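Local coordinates for protein BtGH115A (Bacteroides thetaiotaomicron, PDB 5BY3) that is a family GH115 4-O-methyl-alpha-glucuronidase with specificity for decorated arabinogalactans, a glycoside hydrolase that probably removes 4-O-methyl-glucuronic acid decorations from these glycans, at residues T195-F200 and K233-F238; K517-S522 and K572-Q577. One frame throughout, in Å; residues are numbered along the deposited sequence.

Interaction 1 of 2, residues T195-F200 and K233-F238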
loop_
_atom_site.group_PDB
_atom_site.type_symbol
_atom_site.label_atom_id
_atom_site.label_comp_id
_atom_site.label_asym_id
_atom_site.label_seq_id
_atom_site.Cartn_x
_atom_site.Cartn_y
_atom_site.Cartn_z
ATOM N N THR A 195 15.215 -3.376 -16.007
ATOM C CA THR A 195 14.556 -3.125 -14.716
ATOM C C THR A 195 13.012 -3.269 -14.786
ATOM O O THR A 195 12.402 -3.933 -13.931
ATOM C CB THR A 195 14.968 -1.776 -14.163
ATOM O OG1 THR A 195 16.401 -1.681 -14.229
ATOM C CG2 THR A 195 14.470 -1.596 -12.732
ATOM N N ASN A 196 12.397 -2.712 -15.824
ATOM C CA ASN A 196 10.940 -2.788 -15.968
ATOM C C ASN A 196 10.396 -4.210 -16.183
ATOM O O ASN A 196 9.390 -4.589 -15.566
ATOM C CB ASN A 196 10.431 -1.770 -16.998
ATOM C CG ASN A 196 10.364 -0.362 -16.425
ATOM O OD1 ASN A 196 9.415 -0.012 -15.704
ATOM N ND2 ASN A 196 11.393 0.447 -16.699
ATOM N N GLU A 197 11.090 -5.016 -16.994
ATOM C CA GLU A 197 10.747 -6.431 -17.107
ATOM C C GLU A 197 10.726 -7.129 -15.736
ATOM O O GLU A 197 9.822 -7.936 -15.463
ATOM C CB GLU A 197 11.666 -7.138 -18.090
ATOM C CG GLU A 197 11.528 -6.606 -19.511
ATOM C CD GLU A 197 12.580 -7.154 -20.468
ATOM O OE1 GLU A 197 13.783 -7.193 -20.086
ATOM O OE2 GLU A 197 12.200 -7.518 -21.609
ATOM N N ARG A 198 11.705 -6.804 -14.879
ATOM C CA ARG A 198 11.725 -7.291 -13.508
ATOM C C ARG A 198 10.509 -6.857 -12.670
ATOM O O ARG A 198 9.926 -7.694 -11.982
ATOM C CB ARG A 198 13.021 -6.907 -12.790
ATOM C CG ARG A 198 14.204 -7.807 -13.127
ATOM C CD ARG A 198 13.997 -9.290 -12.820
ATOM N NE ARG A 198 15.228 -10.004 -13.158
ATOM C CZ ARG A 198 15.446 -11.322 -13.102
ATOM N NH1 ARG A 198 14.514 -12.211 -12.723
ATOM N NH2 ARG A 198 16.654 -11.749 -13.451
ATOM N N ILE A 199 10.146 -5.571 -12.737
ATOM C CA ILE A 199 8.942 -5.060 -12.093
ATOM C C ILE A 199 7.682 -5.740 -12.623
ATOM O O ILE A 199 6.815 -6.173 -11.829
ATOM C CB ILE A 199 8.833 -3.531 -12.211
ATOM C CG1 ILE A 199 10.107 -2.890 -11.615
ATOM C CG2 ILE A 199 7.577 -3.047 -11.495
ATOM C CD1 ILE A 199 10.215 -1.380 -11.794
ATOM N N PHE A 200 7.607 -5.897 -13.945
ATOM C CA PHE A 200 6.448 -6.540 -14.537
ATOM C C PHE A 200 6.303 -8.020 -14.190
ATOM O O PHE A 200 5.154 -8.491 -13.984
ATOM C CB PHE A 200 6.347 -6.302 -16.037
ATOM C CG PHE A 200 6.465 -4.853 -16.468
ATOM C CD1 PHE A 200 6.019 -3.807 -15.673
ATOM C CD2 PHE A 200 7.012 -4.544 -17.716
ATOM C CE1 PHE A 200 6.136 -2.495 -16.105
ATOM C CE2 PHE A 200 7.147 -3.220 -18.148
ATOM C CZ PHE A 200 6.696 -2.201 -17.346
ATOM N N LYS A 233 4.335 -3.791 -23.337
ATOM C CA LYS A 233 3.516 -4.543 -24.280
ATOM C C LYS A 233 3.784 -6.052 -24.153
ATOM O O LYS A 233 2.856 -6.858 -24.206
ATOM C CB LYS A 233 3.751 -4.042 -25.718
ATOM C CG LYS A 233 2.673 -4.396 -26.743
ATOM C CD LYS A 233 3.260 -4.350 -28.150
ATOM C CE LYS A 233 2.186 -4.160 -29.207
ATOM N NZ LYS A 233 1.884 -2.717 -29.459
ATOM N N LYS A 234 5.052 -6.419 -23.966
ATOM C CA LYS A 234 5.470 -7.823 -23.820
ATOM C C LYS A 234 4.821 -8.467 -22.589
ATOM O O LYS A 234 4.340 -9.614 -22.669
ATOM C CB LYS A 234 7.005 -7.917 -23.755
ATOM C CG LYS A 234 7.571 -9.292 -24.083
ATOM C CD LYS A 234 8.812 -9.637 -23.255
ATOM C CE LYS A 234 9.372 -11.014 -23.615
ATOM N NZ LYS A 234 8.414 -12.145 -23.421
ATOM N N TYR A 235 4.759 -7.693 -21.490
ATOM C CA TYR A 235 4.234 -8.122 -20.184
ATOM C C TYR A 235 2.757 -7.811 -19.947
ATOM O O TYR A 235 2.192 -8.250 -18.946
ATOM C CB TYR A 235 5.101 -7.566 -19.031
ATOM C CG TYR A 235 6.412 -8.292 -18.862
ATOM C CD1 TYR A 235 7.468 -8.131 -19.792
ATOM C CD2 TYR A 235 6.613 -9.146 -17.789
ATOM C CE1 TYR A 235 8.641 -8.828 -19.659
ATOM C CE2 TYR A 235 7.803 -9.819 -17.638
ATOM C CZ TYR A 235 8.814 -9.671 -18.570
ATOM O OH TYR A 235 10.004 -10.384 -18.415
ATOM N N GLY A 236 2.126 -7.051 -20.845
ATOM C CA GLY A 236 0.647 -6.867 -20.847
ATOM C C GLY A 236 0.153 -6.019 -19.694
ATOM O O GLY A 236 -0.880 -6.329 -19.092
ATOM N N ILE A 237 0.901 -4.956 -19.390
ATOM C CA ILE A 237 0.668 -4.098 -18.245
ATOM C C ILE A 237 0.036 -2.812 -18.748
ATOM O O ILE A 237 0.536 -2.178 -19.671
ATOM C CB ILE A 237 2.025 -3.719 -17.558
ATOM C CG1 ILE A 237 2.775 -4.957 -16.980
ATOM C CG2 ILE A 237 1.873 -2.566 -16.558
ATOM C CD1 ILE A 237 2.062 -5.762 -15.895
ATOM N N PHE A 238 -1.049 -2.393 -18.118
ATOM C CA PHE A 238 -1.636 -1.125 -18.444
ATOM C C PHE A 238 -0.717 -0.076 -17.894
ATOM O O PHE A 238 -0.428 -0.058 -16.701
ATOM C CB PHE A 238 -3.056 -1.052 -17.900
ATOM C CG PHE A 238 -4.001 -1.958 -18.623
ATOM C CD1 PHE A 238 -3.999 -3.333 -18.385
ATOM C CD2 PHE A 238 -4.880 -1.442 -19.592
ATOM C CE1 PHE A 238 -4.868 -4.200 -19.084
ATOM C CE2 PHE A 238 -5.749 -2.297 -20.297
ATOM C CZ PHE A 238 -5.744 -3.685 -20.046
#

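Interaction 2 of 2, residues K517-S522 and K572-Q577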
loop_
_atom_site.group_PDB
_atom_site.type_symbol
_atom_site.label_atom_id
_atom_site.label_comp_id
_atom_site.label_asym_id
_atom_site.label_seq_id
_atom_site.Cartn_x
_atom_site.Cartn_y
_atom_site.Cartn_z
ATOM N N LYS A 517 13.239 16.876 19.099
ATOM C CA LYS A 517 12.695 17.299 20.391
ATOM C C LYS A 517 11.872 16.193 21.047
ATOM O O LYS A 517 11.381 15.298 20.360
ATOM C CB LYS A 517 11.856 18.574 20.233
ATOM C CG LYS A 517 10.622 18.393 19.344
ATOM C CD LYS A 517 10.451 19.540 18.354
ATOM C CE LYS A 517 9.440 20.515 18.885
ATOM N NZ LYS A 517 8.150 19.792 19.091
ATOM N N ASP A 518 11.722 16.277 22.372
ATOM C CA ASP A 518 10.957 15.315 23.175
ATOM C C ASP A 518 9.609 14.922 22.551
ATOM O O ASP A 518 8.840 15.769 22.064
ATOM C CB ASP A 518 10.660 15.869 24.594
ATOM C CG ASP A 518 11.918 16.207 25.408
ATOM O OD1 ASP A 518 13.072 15.950 24.972
ATOM O OD2 ASP A 518 11.719 16.741 26.521
ATOM N N LEU A 519 9.327 13.634 22.599
ATOM C CA LEU A 519 7.988 13.137 22.406
ATOM C C LEU A 519 7.322 13.336 23.754
ATOM O O LEU A 519 8.027 13.284 24.766
ATOM C CB LEU A 519 8.038 11.663 22.002
ATOM C CG LEU A 519 8.624 11.493 20.596
ATOM C CD1 LEU A 519 9.374 10.202 20.517
ATOM C CD2 LEU A 519 7.545 11.550 19.526
ATOM N N PRO A 520 5.986 13.603 23.787
ATOM C CA PRO A 520 5.367 13.863 25.114
ATOM C C PRO A 520 5.088 12.569 25.904
ATOM O O PRO A 520 3.913 12.232 26.197
ATOM C CB PRO A 520 4.070 14.626 24.765
ATOM C CG PRO A 520 3.751 14.263 23.323
ATOM C CD PRO A 520 5.030 13.777 22.663
ATOM N N TRP A 521 6.162 11.834 26.222
ATOM C CA TRP A 521 6.043 10.562 26.935
ATOM C C TRP A 521 6.877 10.580 28.234
ATOM O O TRP A 521 7.891 11.262 28.307
ATOM C CB TRP A 521 6.459 9.385 26.043
ATOM C CG TRP A 521 5.755 9.206 24.706
ATOM C CD1 TRP A 521 4.530 9.739 24.295
ATOM C CD2 TRP A 521 6.219 8.407 23.605
ATOM N NE1 TRP A 521 4.243 9.326 23.000
ATOM C CE2 TRP A 521 5.266 8.526 22.555
ATOM C CE3 TRP A 521 7.365 7.620 23.394
ATOM C CZ2 TRP A 521 5.420 7.870 21.348
ATOM C CZ3 TRP A 521 7.519 7.002 22.216
ATOM C CH2 TRP A 521 6.549 7.098 21.198
ATOM N N SER A 522 6.442 9.844 29.253
ATOM C CA SER A 522 7.172 9.759 30.517
ATOM C C SER A 522 8.395 8.862 30.407
ATOM O O SER A 522 8.460 8.022 29.527
ATOM C CB SER A 522 6.274 9.145 31.567
ATOM O OG SER A 522 6.056 7.780 31.226
ATOM N N LYS A 572 18.157 5.346 19.174
ATOM C CA LYS A 572 18.913 6.558 18.860
ATOM C C LYS A 572 18.202 7.784 19.396
ATOM O O LYS A 572 18.822 8.667 20.038
ATOM C CB LYS A 572 19.133 6.716 17.346
ATOM C CG LYS A 572 20.013 7.926 16.932
ATOM C CD LYS A 572 19.970 8.167 15.425
ATOM C CE LYS A 572 18.728 8.956 14.978
ATOM N NZ LYS A 572 18.748 9.220 13.518
ATOM N N LEU A 573 16.901 7.824 19.136
ATOM C CA LEU A 573 16.094 8.980 19.473
ATOM C C LEU A 573 15.617 8.931 20.925
ATOM O O LEU A 573 15.548 9.974 21.571
ATOM C CB LEU A 573 14.945 9.190 18.424
ATOM C CG LEU A 573 15.574 9.691 17.102
ATOM C CD1 LEU A 573 15.025 9.055 15.840
ATOM C CD2 LEU A 573 15.583 11.205 17.006
ATOM N N LEU A 574 15.298 7.747 21.456
ATOM C CA LEU A 574 14.878 7.712 22.857
ATOM C C LEU A 574 16.021 7.886 23.873
ATOM O O LEU A 574 15.821 8.603 24.864
ATOM C CB LEU A 574 13.998 6.519 23.169
ATOM C CG LEU A 574 12.647 6.662 22.489
ATOM C CD1 LEU A 574 11.822 5.422 22.778
ATOM C CD2 LEU A 574 11.930 7.914 22.958
ATOM N N TYR A 575 17.196 7.272 23.633
ATOM C CA TYR A 575 18.372 7.519 24.491
ATOM C C TYR A 575 18.754 8.990 24.425
ATOM O O TYR A 575 19.099 9.583 25.427
ATOM C CB TYR A 575 19.594 6.701 24.083
ATOM C CG TYR A 575 19.528 5.184 24.247
ATOM C CD1 TYR A 575 18.841 4.588 25.310
ATOM C CD2 TYR A 575 20.245 4.347 23.355
ATOM C CE1 TYR A 575 18.794 3.207 25.448
ATOM C CE2 TYR A 575 20.226 2.962 23.489
ATOM C CZ TYR A 575 19.505 2.389 24.536
ATOM O OH TYR A 575 19.489 1.005 24.655
ATOM N N ALA A 576 18.676 9.568 23.223
ATOM C CA ALA A 576 18.896 10.991 23.020
ATOM C C ALA A 576 17.982 11.848 23.906
ATOM O O ALA A 576 18.439 12.873 24.480
ATOM C CB ALA A 576 18.708 11.342 21.554
ATOM N N GLN A 577 16.709 11.428 24.027
ATOM C CA GLN A 577 15.749 12.169 24.850
ATOM C C GLN A 577 16.098 12.036 26.342
ATOM O O GLN A 577 16.053 13.028 27.086
ATOM C CB GLN A 577 14.308 11.748 24.569
ATOM C CG GLN A 577 13.296 12.297 25.570
ATOM C CD GLN A 577 11.878 12.301 25.054
ATOM O OE1 GLN A 577 11.632 12.131 23.861
ATOM N NE2 GLN A 577 10.935 12.511 25.949
#

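Interaction 1 of 2, residues T195-F200 and K233-F238
Phe200 meets Tyr235 and Ile237 in an apolar contact where helix 193-205 of the TIM-barrel-like domain packs against the end of helix 228-235. The two rings lean on each other obliquely, with centroids 5.8 Å apart and planes at 53°, and the closest touch is made by the root of the phenylalanine: Phe200 CB lies 3.4 Å from Tyr235 CD2. Tyr235 CB comes against the Phe200 ring, so each side chain abuts the base of the other. A CH-pi contact adds to this, Ile237 CG1 sitting over one face of the Phe200 ring, 4.1 Å from its centroid. A first torsion with CG1 anti to the carbonyl carbon (chi1 -63°) puts that methylene there.

Glu197 packs on Tyr235 with CB and CG and with its backbone, Glu197 O lying 3.5 Å from Tyr235 CE2. Its chain crosses the tyrosine at about a right angle, Glu197 CG lying 3.6 Å from Tyr235 CE1, while Glu197 CA stands over one face of the ring, toward its rim. The carboxylate, salt-bridged to Arg194, meets the aliphatic chain of Lys234, Glu197 OE2 lying 4.3 Å from Lys234 CD but 6.2 Å from Lys234 NZ, too far for a salt bridge.

Gly236, the first residue to leave helical geometry, has positive phi (71°); the chain turns here, and Ile237 points toward Phe200. Phe238 enters strand 238-239, parallel to strand 210-212, whose Tyr211 touches Ile199 and Ile237. The contact packs helices 193-205 and 228-235, which precede strands 210-212 and 238-239, against each other.

Interaction 2 of 2, residues K517-S522 and K572-Q577
Gln577 reaches from helix 552-580 to the backbone of Leu519, the first residue of an inverse gamma turn centred on Pro520, its side-chain amide pairing with the N-H and C=O of that one residue through two hydrogen bonds. Leu519 N donates to Gln577 OE1 at 3.0 Å, arriving 31° out of the carbonyl plane. The return bond, from Gln577 NE2 to Leu519 O, is 3.2 Å long and lies in the carbonyl plane, with the acceptor also close to the plane of the glutamine amide. Leu519 O takes a weak bond from Trp521 N as well. An extended chain, CG anti to the backbone N (chi1 169°), carries the amide across to the loop, and the pair of bonds fixes which way round it is turned.

Asp518 stacks on this amide, carboxylate and amide planes only 16° apart, with Asp518 CG 3.9 Å from Gln577 CD. Its OD1 forms a salt bridge with Arg580, three residues after Gln577 in helix 552-580, which probably helps keep the carboxylate in place. Replacing Gln577 by an alanine would probably leave the Leu519 N-H without its partner, the C=O with just the weak turn bond, and a gap under the Asp518 carboxylate.

Leu574 and Gln577 also touch Ile526 of helix 523-543, which starts just after the loop. Leu519 lays its CB over the centre of one face of the Trp521 ring, while Leu519 CD1 approaches Leu574 CD2 at 4.2 Å.

Overall arrangement
Interaction 1 comes first along the chain and closes before interaction 2 opens; their centres are 45 Å apart, on opposite sides of the chain's centre, and their nearest atoms stay about 29 Å from each other. They share no helix, strand or sheet. Interaction 1 includes the start of strand 238-239 of the eight-stranded parallel barrel and joins consecutive helices by apolar packing. Interaction 2 lies in the all-helical part that follows, where a loop between helices 476-495 and 523-543 is tied to helix 552-580 through polar bonds. The two contacts thus belong to separate parts of this multidomain enzyme, the barrel and the helical region after it.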